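Local coordinates for uncharacterized protein (Actinomyces odontolyticus, PDB 4MJG) that is of unknown function but belongs to the DUF4853 family and is probably a bacterial lipoprotein, at residues S30-P35 / P89-A94; K82-N87 / I109-N114; A37-G42 / P73-E78; Q96-I101 / L118-F123; S153-E156 / H162-I165. All blocks are in the same frame, centred on the assembly; numbering follows the deposited sequence.

From the N terminus, residues 30-35 open contact 1, and contact 3 then opens and closes within its span, joining the end of helix 34-40 to the lead-in of helix 77-86. That helix opens contact 2 before residues 89-94 close contact 1, so the two cross. Contact 4 opens at 96-101, ahead of the strand that closes contact 2, and shuts at 118-123; these two cross as well. Contacts 1 and 2 hold the interhelical turn and helix 77-86 against the 92-97 side of the sheet, and contact 4 links strands 92-97 and 118-123. Contact 5 follows in series, at the sheet's other outermost strand, its centre about 26 Å from that of contact 4.

Contact 1 of 5, residues S30-P35 / P89-A94; sequences SSVAVP and PDWAVA
Val-32 meets Pro-89 and Trp-91 in a small apolar patch near the protein surface, where two type I beta turns face each other. One turn, Ser-31 to Val-34, lies where helix 26-31 gives way to helix 34-40; its backbone bond runs from Val-34 N to Ser-31 O, 3.0 Å. The other, Pro-89 to Ala-92, leads into strand 92-97 and is closed by Ala-92 N on Pro-89 O at 3.2 Å. One methyl does the touching across the gap. Val-32 CG1, anti to its own carbonyl carbon (chi1 -54°), comes to the edge of the indole near the ring plane, 3.8 Å from Trp-91 CZ2, and stands 4.2 Å from Pro-89 CG. The indole in turn is backed by its own turn: Pro-89 CG lies 3.3 Å above one face, toward the rim, and Ala-92 CB rests over the same face. Trp-91 has CG between its backbone N and carbonyl carbon (chi1 55°), which folds the ring back against Pro-89. A glycerol, probably from the crystallisation liquor, lies about 4 Å from the indole side chain. Beneath the patch runs the sheet: Val-32 also packs on Val-119 and Phe-121 of strand 118-123, and Trp-91 on Leu-111 of strand 107-113, so the interhelical turn and the entry to the outermost strand 92-97 share one apolar floor.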
# COMPACT_ATOMS: atom_id res chain seq x y z
N SER A 30 -0.34 1.14 5.64
CA SER A 30 -1.73 1.20 5.20
C SER A 30 -2.42 2.52 5.59
O SER A 30 -3.33 2.98 4.90
CB SER A 30 -2.51 -0.00 5.75
OG SER A 30 -1.83 -1.23 5.48
N SER A 31 -1.97 3.13 6.68
CA SER A 31 -2.57 4.37 7.18
C SER A 31 -2.50 5.55 6.19
O SER A 31 -3.36 6.44 6.22
CB SER A 31 -1.92 4.79 8.50
OG SER A 31 -0.71 5.50 8.28
N VAL A 32 -1.50 5.56 5.31
CA VAL A 32 -1.29 6.71 4.41
C VAL A 32 -2.36 6.87 3.32
O VAL A 32 -2.43 7.91 2.67
CB VAL A 32 0.10 6.68 3.72
CG1 VAL A 32 1.20 6.56 4.76
CG2 VAL A 32 0.17 5.56 2.69
N ALA A 33 -3.17 5.83 3.12
CA ALA A 33 -4.32 5.92 2.22
C ALA A 33 -5.41 6.80 2.80
O ALA A 33 -6.13 7.48 2.05
CB ALA A 33 -4.87 4.54 1.92
N VAL A 34 -5.53 6.80 4.12
CA VAL A 34 -6.66 7.45 4.80
C VAL A 34 -6.83 8.93 4.41
O VAL A 34 -7.94 9.33 4.03
CB VAL A 34 -6.55 7.31 6.34
CG1 VAL A 34 -7.62 8.15 7.03
CG2 VAL A 34 -6.67 5.85 6.74
N PRO A 35 -5.76 9.74 4.48
CA PRO A 35 -5.90 11.13 4.06
C PRO A 35 -6.48 11.30 2.65
O PRO A 35 -7.21 12.27 2.40
CB PRO A 35 -4.47 11.67 4.11
CG PRO A 35 -3.79 10.81 5.13
CD PRO A 35 -4.40 9.45 4.99
N PRO A 89 4.92 10.96 5.59
CA PRO A 89 5.28 10.34 6.87
C PRO A 89 6.79 10.29 7.10
O PRO A 89 7.56 10.35 6.15
CB PRO A 89 4.72 8.92 6.74
CG PRO A 89 4.82 8.63 5.29
CD PRO A 89 4.61 9.94 4.57
N ASP A 90 7.18 10.16 8.37
CA ASP A 90 8.59 10.20 8.77
C ASP A 90 9.43 9.08 8.16
O ASP A 90 10.59 9.30 7.79
CB ASP A 90 8.73 10.15 10.30
CG ASP A 90 8.32 11.46 10.97
OD1 ASP A 90 8.09 12.46 10.26
OD2 ASP A 90 8.25 11.48 12.21
N TRP A 91 8.85 7.89 8.04
CA TRP A 91 9.57 6.74 7.47
C TRP A 91 9.91 6.87 5.98
O TRP A 91 10.69 6.06 5.45
CB TRP A 91 8.80 5.43 7.72
CG TRP A 91 7.38 5.43 7.22
CD1 TRP A 91 6.25 5.64 7.96
CD2 TRP A 91 6.93 5.20 5.88
NE1 TRP A 91 5.13 5.57 7.17
CE2 TRP A 91 5.52 5.29 5.88
CE3 TRP A 91 7.58 4.93 4.67
CZ2 TRP A 91 4.76 5.13 4.73
CZ3 TRP A 91 6.82 4.76 3.52
CH2 TRP A 91 5.42 4.86 3.56
N ALA A 92 9.33 7.87 5.31
CA ALA A 92 9.53 8.08 3.87
C ALA A 92 10.77 8.92 3.59
O ALA A 92 10.77 10.13 3.81
CB ALA A 92 8.31 8.74 3.26
N VAL A 93 11.82 8.28 3.07
CA VAL A 93 13.08 8.97 2.77
C VAL A 93 13.01 9.82 1.48
O VAL A 93 13.83 10.71 1.29
CB VAL A 93 14.29 8.01 2.68
CG1 VAL A 93 14.46 7.23 3.99
CG2 VAL A 93 14.18 7.05 1.50
N ALA A 94 12.06 9.52 0.60
CA ALA A 94 11.93 10.25 -0.68
C ALA A 94 10.53 10.15 -1.28
O ALA A 94 9.82 9.17 -1.06
CB ALA A 94 12.97 9.74 -1.67

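Contact 2 of 5, residues K82-N87 / I109-N114; sequences KLVTEN and IQLIDN
Val-84, on the inner side of helix 77-86, reaches strand 107-113 where Ile-109 and Leu-111 rise from it. Its CB points toward the strand but leaves the touching to the two methyls. CG1, anti to the backbone N (chi1 171°), is the one that crosses to the strand: Val-84 CG1 stands 3.7 Å from Leu-111 CD1 and 3.9 Å from Ile-109 CG2, and so sits in the notch formed by two side chains two residues apart. The valine and each partner point against one another and pass side by side. The second methyl, CG2, turns to the next strand and stands over the face of the Phe-121 ring of strand 118-123. One branched residue thus bridges two adjacent strands, and at all three meetings carbon faces carbon.

The backbones stay well separated, the closest pair of CA atoms being those of Val-84 and Ile-109 at 8.1 Å, as suits a helix laid on a sheet with side chains filling the space between. Alternation along the strand sends Ile-109 and Leu-111 to the helix side and Gln-110 to the opposite face. The helix therefore lies on one face of a three-strand region in which 107-113 runs between 92-97 and 118-123, with Phe-77, about two turns earlier at the start of the same helix, packing on Ile-109 as well.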
# COMPACT_ATOMS: atom_id res chain seq x y z
N LYS A 82 0.39 17.60 -4.08
CA LYS A 82 0.32 18.50 -2.94
C LYS A 82 0.03 17.71 -1.66
O LYS A 82 0.75 17.83 -0.66
CB LYS A 82 -0.76 19.56 -3.17
CG LYS A 82 -0.96 20.56 -2.03
CD LYS A 82 -2.23 21.38 -2.24
CE LYS A 82 -2.46 22.35 -1.10
NZ LYS A 82 -1.41 23.41 -1.05
N LEU A 83 -1.02 16.89 -1.70
CA LEU A 83 -1.45 16.11 -0.54
C LEU A 83 -0.37 15.14 -0.09
O LEU A 83 0.00 15.13 1.08
CB LEU A 83 -2.73 15.33 -0.86
CG LEU A 83 -3.28 14.41 0.23
CD1 LEU A 83 -3.61 15.19 1.50
CD2 LEU A 83 -4.51 13.66 -0.26
N VAL A 84 0.13 14.33 -1.01
CA VAL A 84 1.11 13.30 -0.68
C VAL A 84 2.37 13.92 -0.08
O VAL A 84 2.92 13.40 0.89
CB VAL A 84 1.48 12.44 -1.91
CG1 VAL A 84 2.67 11.53 -1.61
CG2 VAL A 84 0.29 11.60 -2.34
N THR A 85 2.81 15.04 -0.65
CA THR A 85 4.02 15.72 -0.19
C THR A 85 3.82 16.36 1.18
O THR A 85 4.63 16.18 2.09
CB THR A 85 4.48 16.78 -1.21
OG1 THR A 85 4.66 16.18 -2.50
CG2 THR A 85 5.79 17.43 -0.77
N GLU A 86 2.73 17.10 1.33
CA GLU A 86 2.42 17.81 2.57
C GLU A 86 2.07 16.87 3.73
O GLU A 86 2.23 17.23 4.89
CB GLU A 86 1.25 18.76 2.32
CG GLU A 86 0.93 19.73 3.44
CD GLU A 86 -0.10 20.77 3.04
OE1 GLU A 86 -0.88 20.52 2.10
OE2 GLU A 86 -0.13 21.85 3.68
N ASN A 87 1.59 15.68 3.40
CA ASN A 87 1.20 14.69 4.40
C ASN A 87 2.23 13.55 4.48
O ASN A 87 1.90 12.43 4.88
CB ASN A 87 -0.19 14.16 4.06
CG ASN A 87 -1.04 13.88 5.29
OD1 ASN A 87 -0.56 13.31 6.27
ND2 ASN A 87 -2.30 14.28 5.24
N ILE A 109 2.67 8.32 -8.00
CA ILE A 109 3.57 8.94 -7.03
C ILE A 109 3.99 7.84 -6.07
O ILE A 109 3.15 7.11 -5.55
CB ILE A 109 2.89 10.08 -6.25
CG1 ILE A 109 2.42 11.17 -7.22
CG2 ILE A 109 3.86 10.67 -5.23
CD1 ILE A 109 1.53 12.21 -6.58
N GLN A 110 5.30 7.74 -5.84
CA GLN A 110 5.84 6.71 -4.98
C GLN A 110 6.39 7.32 -3.70
O GLN A 110 6.96 8.41 -3.72
CB GLN A 110 6.96 5.95 -5.70
CG GLN A 110 6.51 5.18 -6.92
CD GLN A 110 6.40 6.05 -8.15
OE1 GLN A 110 7.35 6.74 -8.52
NE2 GLN A 110 5.22 6.03 -8.79
N LEU A 111 6.23 6.59 -2.61
CA LEU A 111 6.79 6.96 -1.31
C LEU A 111 7.81 5.88 -0.95
O LEU A 111 7.44 4.73 -0.74
CB LEU A 111 5.66 7.01 -0.28
CG LEU A 111 5.52 8.27 0.56
CD1 LEU A 111 5.43 9.51 -0.31
CD2 LEU A 111 4.28 8.15 1.43
N ILE A 112 9.09 6.25 -0.92
CA ILE A 112 10.17 5.28 -0.75
C ILE A 112 10.61 5.22 0.71
O ILE A 112 10.97 6.24 1.30
CB ILE A 112 11.40 5.62 -1.63
CG1 ILE A 112 10.99 5.89 -3.09
CG2 ILE A 112 12.44 4.51 -1.57
CD1 ILE A 112 10.30 4.72 -3.77
N ASP A 113 10.60 4.02 1.29
CA ASP A 113 11.06 3.82 2.67
C ASP A 113 12.55 3.52 2.71
O ASP A 113 13.18 3.28 1.68
CB ASP A 113 10.25 2.72 3.39
CG ASP A 113 10.39 1.35 2.73
OD1 ASP A 113 11.52 0.97 2.34
OD2 ASP A 113 9.37 0.63 2.60
N ASN A 114 13.11 3.53 3.92
CA ASN A 114 14.56 3.35 4.11
C ASN A 114 15.08 1.96 3.74
O ASN A 114 16.29 1.74 3.69
CB ASN A 114 14.99 3.73 5.54
CG ASN A 114 13.96 3.34 6.59
OD1 ASN A 114 12.75 3.50 6.39
ND2 ASN A 114 14.44 2.85 7.73

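Contact 3 of 5, residues A37-G42 / P73-E78; sequences AAETGG and PSMSFE
Thr-40 and Pro-73 bring the two backbones closest, with 6.6 Å between Thr-40 CA and Pro-73 CA. Residues 37-40 are the last turn of helix 34-40, which ends in a Schellman motif: Gly-41, at positive phi (91°), is its C-prime residue, and Gly-42 N reaches back to Ala-37 O at 3.0 Å. Residues 73-76 are extended and carry the chain from strand 62-73 to Ser-76, the N-cap of helix 77-86.

Thr-40 CG2 lies against the proline ring, 3.5 Å from Pro-73 CG and 3.6 Å from Pro-73 CB. With OG1 beside the backbone N (chi1 -51°), where it bonds to Val-36 O within its own helix, CG2 is left anti to that N and faces the proline. The pairing thus sets a helix C-terminus against a strand-to-helix connection, near the surface. Shortening Thr-40 to an alanine would probably strip the Pro-73 ring of its methyl cover and leave Val-36 O without this hydroxyl partner.

Alongside, selenomethionine Met-75 bends at its last torsion and brings CE to the aliphatic part of Glu-39, 3.7 Å from Glu-39 CG, the two chains crossing at about a right angle. Met-75 also packs on Leu-80 and Leu-83 of helix 77-86.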
# COMPACT_ATOMS: atom_id res chain seq x y z
N ALA A 37 -8.72 9.43 1.15
CA ALA A 37 -10.17 9.29 1.27
C ALA A 37 -10.77 10.45 2.07
O ALA A 37 -11.88 10.91 1.78
CB ALA A 37 -10.52 7.97 1.93
N ALA A 38 -10.03 10.92 3.08
CA ALA A 38 -10.48 12.04 3.91
C ALA A 38 -10.57 13.33 3.09
O ALA A 38 -11.55 14.06 3.19
CB ALA A 38 -9.55 12.23 5.09
N GLU A 39 -9.54 13.59 2.28
CA GLU A 39 -9.48 14.79 1.43
C GLU A 39 -10.59 14.79 0.38
O GLU A 39 -11.08 15.85 -0.01
CB GLU A 39 -8.11 14.90 0.75
CG GLU A 39 -7.82 16.24 0.08
CD GLU A 39 -7.67 17.38 1.06
OE1 GLU A 39 -7.46 17.14 2.27
OE2 GLU A 39 -7.76 18.55 0.62
N THR A 40 -10.96 13.60 -0.09
CA THR A 40 -12.11 13.46 -0.97
C THR A 40 -13.39 13.86 -0.27
O THR A 40 -14.27 14.49 -0.87
CB THR A 40 -12.31 12.00 -1.41
OG1 THR A 40 -11.09 11.46 -1.93
CG2 THR A 40 -13.40 11.93 -2.46
N GLY A 41 -13.48 13.49 1.01
CA GLY A 41 -14.71 13.63 1.77
C GLY A 41 -15.48 12.33 1.62
O GLY A 41 -16.63 12.33 1.17
N GLY A 42 -14.84 11.23 1.98
CA GLY A 42 -15.47 9.93 1.82
C GLY A 42 -14.64 8.75 2.29
O GLY A 42 -14.04 8.78 3.37
N PRO A 73 -12.06 8.10 -4.50
CA PRO A 73 -12.49 8.85 -5.69
C PRO A 73 -11.39 9.80 -6.19
O PRO A 73 -10.44 10.10 -5.46
CB PRO A 73 -13.71 9.63 -5.19
CG PRO A 73 -14.19 8.88 -3.99
CD PRO A 73 -12.95 8.34 -3.35
N SER A 74 -11.52 10.26 -7.43
CA SER A 74 -10.43 10.97 -8.11
C SER A 74 -10.25 12.40 -7.61
O SER A 74 -11.16 13.00 -7.04
CB SER A 74 -10.64 10.98 -9.63
OG SER A 74 -9.45 11.38 -10.29
N MSE A 75 -9.04 12.91 -7.83
CA MSE A 75 -8.72 14.32 -7.60
C MSE A 75 -7.67 14.68 -8.61
O MSE A 75 -7.00 13.80 -9.15
CB MSE A 75 -8.27 14.55 -6.14
CG MSE A 75 -6.77 14.43 -5.90
SE MSE A 75 -6.42 13.97 -4.02
CE MSE A 75 -6.38 15.78 -3.26
N SER A 76 -7.52 15.97 -8.90
CA SER A 76 -6.53 16.40 -9.89
C SER A 76 -5.14 15.97 -9.44
O SER A 76 -4.84 15.99 -8.24
CB SER A 76 -6.58 17.92 -10.09
OG SER A 76 -6.00 18.61 -9.00
N PHE A 77 -4.30 15.57 -10.39
CA PHE A 77 -2.96 15.08 -10.06
C PHE A 77 -2.16 16.11 -9.27
O PHE A 77 -1.46 15.77 -8.32
CB PHE A 77 -2.20 14.69 -11.33
CG PHE A 77 -0.88 14.05 -11.05
CD1 PHE A 77 -0.82 12.71 -10.68
CD2 PHE A 77 0.30 14.78 -11.12
CE1 PHE A 77 0.40 12.11 -10.39
CE2 PHE A 77 1.52 14.18 -10.84
CZ PHE A 77 1.56 12.85 -10.48
N GLU A 78 -2.26 17.38 -9.68
CA GLU A 78 -1.62 18.48 -8.97
C GLU A 78 -2.00 18.54 -7.48
O GLU A 78 -1.15 18.79 -6.62
CB GLU A 78 -2.00 19.80 -9.68
CG GLU A 78 -1.19 21.02 -9.25
CD GLU A 78 -1.99 22.31 -9.33
OE1 GLU A 78 -2.70 22.49 -10.34
OE2 GLU A 78 -1.91 23.13 -8.39

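Contact 4 of 5, residues Q96-I101 / L118-F123; sequences QVDKQI and LVEFKF
Asp-98 and Glu-120 are two like charges facing each other across an intervening strand, while Ile-101 and Phe-123 make a loose apolar touch at one end. The contact joins the end of the outermost strand 92-97, and the loop after it, to strand 118-123, two places along in the sheet. It is consequently a contact of side chains: Asp-98 CA and Lys-122 CA, the nearest there, are 9.8 Å apart.

Asp-98 OD2 stands 4.5 Å from Glu-120 OE2. What probably makes this tolerable is the strand between, for Gln-110 NE2 gives hydrogen bonds to both Asp-98 OD1 and Glu-120 OE2, and Gly-108 N binds Asp-98 OD2. Lys-122, on the same strand as Glu-120, adds a long salt bridge, Lys-122 NZ to Glu-120 OE2 at 3.6 Å. At 5.5 Å from Asp-98 OD2, Lys-122 NZ makes no contact there, though its charge may ease that carboxylate too.

Strands 92-97, 107-113 and 118-123 form an antiparallel meander, consecutive in the sequence and side by side in the sheet. The outer two therefore run parallel to one another without being bonded, and the polar cluster bridges them on the face away from helix 77-86.

Phe-123 faces the helix side instead, packing on Leu-80. Ile-101 CD1 comes in at the edge of its ring, near the ring plane, 4.4 Å from Phe-123 CE2. Ile-101 belongs to the exposed loop and also touches a crystal neighbour.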
# COMPACT_ATOMS: atom_id res chain seq x y z
N GLN A 96 8.88 10.20 -4.99
CA GLN A 96 9.12 10.15 -6.43
C GLN A 96 7.82 10.36 -7.20
O GLN A 96 6.80 9.76 -6.87
CB GLN A 96 9.74 8.82 -6.82
CG GLN A 96 11.16 8.64 -6.30
CD GLN A 96 11.76 7.32 -6.72
OE1 GLN A 96 11.05 6.39 -7.12
NE2 GLN A 96 13.09 7.22 -6.63
N VAL A 97 7.88 11.21 -8.21
CA VAL A 97 6.71 11.56 -9.02
C VAL A 97 6.98 11.15 -10.47
O VAL A 97 7.98 11.56 -11.06
CB VAL A 97 6.43 13.08 -8.95
CG1 VAL A 97 5.16 13.44 -9.70
CG2 VAL A 97 6.33 13.53 -7.49
N ASP A 98 6.10 10.33 -11.04
CA ASP A 98 6.25 9.87 -12.42
C ASP A 98 6.32 11.06 -13.36
O ASP A 98 5.53 12.00 -13.25
CB ASP A 98 5.09 8.97 -12.85
CG ASP A 98 5.17 7.57 -12.26
OD1 ASP A 98 6.14 7.28 -11.53
OD2 ASP A 98 4.25 6.77 -12.52
N LYS A 99 7.27 11.00 -14.29
CA LYS A 99 7.52 12.10 -15.22
C LYS A 99 6.42 12.20 -16.29
O LYS A 99 6.22 13.27 -16.85
CB LYS A 99 8.91 11.97 -15.84
CG LYS A 99 10.02 12.12 -14.80
CD LYS A 99 11.41 12.08 -15.41
CE LYS A 99 11.87 10.66 -15.67
NZ LYS A 99 13.26 10.62 -16.19
N GLN A 100 5.69 11.11 -16.53
CA GLN A 100 4.65 11.10 -17.56
C GLN A 100 3.54 10.09 -17.24
O GLN A 100 3.77 9.15 -16.48
CB GLN A 100 5.28 10.78 -18.91
CG GLN A 100 4.35 10.90 -20.10
CD GLN A 100 5.09 10.81 -21.42
OE1 GLN A 100 6.30 10.54 -21.46
NE2 GLN A 100 4.38 11.02 -22.52
N ILE A 101 2.36 10.31 -17.81
CA ILE A 101 1.26 9.33 -17.72
C ILE A 101 1.58 8.16 -18.65
O ILE A 101 1.94 8.38 -19.81
CB ILE A 101 -0.10 9.94 -18.11
CG1 ILE A 101 -0.43 11.14 -17.20
CG2 ILE A 101 -1.20 8.89 -18.02
CD1 ILE A 101 -1.91 11.43 -17.00
N LEU A 118 8.26 0.49 -0.90
CA LEU A 118 7.47 1.36 -1.75
C LEU A 118 6.01 1.48 -1.31
O LEU A 118 5.41 0.53 -0.80
CB LEU A 118 7.53 0.79 -3.17
CG LEU A 118 6.65 1.39 -4.25
CD1 LEU A 118 7.25 2.72 -4.66
CD2 LEU A 118 6.55 0.46 -5.45
N VAL A 119 5.45 2.66 -1.51
CA VAL A 119 4.00 2.86 -1.44
C VAL A 119 3.63 3.75 -2.62
O VAL A 119 4.23 4.79 -2.81
CB VAL A 119 3.57 3.54 -0.13
CG1 VAL A 119 2.06 3.78 -0.13
CG2 VAL A 119 3.99 2.68 1.06
N GLU A 120 2.64 3.32 -3.41
CA GLU A 120 2.31 4.00 -4.66
C GLU A 120 0.88 4.51 -4.71
O GLU A 120 -0.07 3.76 -4.49
CB GLU A 120 2.56 3.08 -5.85
CG GLU A 120 2.24 3.74 -7.18
CD GLU A 120 2.94 3.09 -8.35
OE1 GLU A 120 2.95 1.84 -8.41
OE2 GLU A 120 3.47 3.83 -9.22
N PHE A 121 0.74 5.80 -5.01
CA PHE A 121 -0.55 6.41 -5.27
C PHE A 121 -0.71 6.50 -6.78
O PHE A 121 -0.01 7.29 -7.41
CB PHE A 121 -0.61 7.80 -4.65
CG PHE A 121 -0.33 7.84 -3.18
CD1 PHE A 121 0.97 7.86 -2.70
CD2 PHE A 121 -1.37 7.86 -2.26
CE1 PHE A 121 1.23 7.89 -1.34
CE2 PHE A 121 -1.12 7.89 -0.90
CZ PHE A 121 0.18 7.91 -0.43
N LYS A 122 -1.59 5.68 -7.35
CA LYS A 122 -1.83 5.70 -8.80
C LYS A 122 -3.01 6.58 -9.17
O LYS A 122 -4.17 6.22 -8.96
CB LYS A 122 -2.02 4.28 -9.35
CG LYS A 122 -0.84 3.78 -10.17
CD LYS A 122 -1.18 2.52 -10.96
CE LYS A 122 -0.17 2.28 -12.08
NZ LYS A 122 1.24 2.24 -11.60
N PHE A 123 -2.71 7.74 -9.75
CA PHE A 123 -3.75 8.62 -10.27
C PHE A 123 -4.35 8.07 -11.55
O PHE A 123 -3.64 7.49 -12.38
CB PHE A 123 -3.21 10.03 -10.53
CG PHE A 123 -4.09 10.85 -11.43
CD1 PHE A 123 -5.16 11.56 -10.91
CD2 PHE A 123 -3.86 10.90 -12.80
CE1 PHE A 123 -5.98 12.32 -11.74
CE2 PHE A 123 -4.67 11.65 -13.63
CZ PHE A 123 -5.73 12.36 -13.10

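Contact 5 of 5, residues S153-E156 / H162-I165; sequences SVEE and HVTI
Val-163 offers one methyl, CG2, to two side chains from the first turn of helix 154-157, those of Val-154 and Glu-155. The packed part is apolar. Val-154 CG1 is turned to Val-163 CG2, the side chains crossing obliquely, and both valines also pack on Leu-179 of the adjoining strand 176-181. The two methyls are modelled nearer than carbons can sit, so their exact spacing is doubtful.

The solvent side belongs to Glu-155, an exposed residue that makes no polar bond to the strand segment. Its chain bends at chi2 (-57°), which carries the carboxylate round to the valine instead of straight out, and Glu-155 OE2 meets Val-163 CG2 at 3.2 Å. Glu-155 and Val-163 both touch a crystal neighbour, so the lattice may have influenced this carboxylate. Closest in backbone are Glu-155 CA and His-162 CA, at 6.4 Å. Ser-153 is the helix N-cap, Ser-153 OG taking a weak bond from Glu-156 N at 3.4 Å.

Helix and outermost strand 161-166, joined by a few residues, thus meet through carbon and a carboxylate oxygen set against a methyl, with no directional bond between the two segments; apolar packing probably does most of the holding.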
# COMPACT_ATOMS: atom_id res chain seq x y z
N SER A 153 -5.99 -8.83 9.20
CA SER A 153 -7.34 -8.49 8.78
C SER A 153 -7.38 -7.01 8.43
O SER A 153 -6.54 -6.23 8.89
CB SER A 153 -8.34 -8.77 9.90
OG SER A 153 -8.01 -8.03 11.06
N VAL A 154 -8.37 -6.61 7.64
CA VAL A 154 -8.53 -5.21 7.29
C VAL A 154 -8.82 -4.36 8.54
O VAL A 154 -8.58 -3.15 8.53
CB VAL A 154 -9.62 -5.03 6.22
CG1 VAL A 154 -11.00 -5.23 6.82
CG2 VAL A 154 -9.50 -3.66 5.57
N GLU A 155 -9.34 -4.99 9.59
CA GLU A 155 -9.51 -4.33 10.88
C GLU A 155 -8.15 -3.85 11.40
O GLU A 155 -7.99 -2.69 11.78
CB GLU A 155 -10.13 -5.28 11.93
CG GLU A 155 -11.37 -6.05 11.49
CD GLU A 155 -12.51 -5.14 11.04
OE1 GLU A 155 -12.70 -4.06 11.63
OE2 GLU A 155 -13.23 -5.54 10.10
N GLU A 156 -7.19 -4.77 11.39
CA GLU A 156 -5.85 -4.52 11.93
C GLU A 156 -5.01 -3.62 11.04
O GLU A 156 -4.21 -2.82 11.55
CB GLU A 156 -5.11 -5.85 12.14
CG GLU A 156 -5.75 -6.75 13.19
CD GLU A 156 -5.37 -8.21 13.04
OE1 GLU A 156 -4.39 -8.52 12.31
OE2 GLU A 156 -6.04 -9.06 13.65
N HIS A 162 -13.48 1.14 10.08
CA HIS A 162 -14.29 -0.09 10.15
C HIS A 162 -14.91 -0.44 8.80
O HIS A 162 -15.12 0.44 7.95
CB HIS A 162 -15.37 0.02 11.24
CG HIS A 162 -16.59 0.80 10.83
ND1 HIS A 162 -16.55 2.13 10.48
CD2 HIS A 162 -17.89 0.43 10.73
CE1 HIS A 162 -17.76 2.55 10.18
NE2 HIS A 162 -18.60 1.53 10.32
N VAL A 163 -15.19 -1.72 8.61
CA VAL A 163 -15.66 -2.25 7.34
C VAL A 163 -17.16 -2.04 7.15
O VAL A 163 -17.95 -2.42 8.00
CB VAL A 163 -15.39 -3.76 7.21
CG1 VAL A 163 -15.91 -4.29 5.88
CG2 VAL A 163 -13.91 -4.06 7.34
N THR A 164 -17.52 -1.44 6.03
CA THR A 164 -18.90 -1.38 5.58
C THR A 164 -18.96 -1.95 4.16
O THR A 164 -17.92 -2.30 3.60
CB THR A 164 -19.43 0.07 5.59
OG1 THR A 164 -18.47 0.95 4.97
CG2 THR A 164 -19.67 0.53 7.01
N ILE A 165 -20.15 -2.05 3.59
CA ILE A 165 -20.31 -2.55 2.22
C ILE A 165 -21.21 -1.63 1.41
O ILE A 165 -22.31 -1.30 1.83
CB ILE A 165 -20.84 -4.00 2.19
CG1 ILE A 165 -22.00 -4.20 3.17
CG2 ILE A 165 -19.73 -4.97 2.55
CD1 ILE A 165 -22.48 -5.64 3.24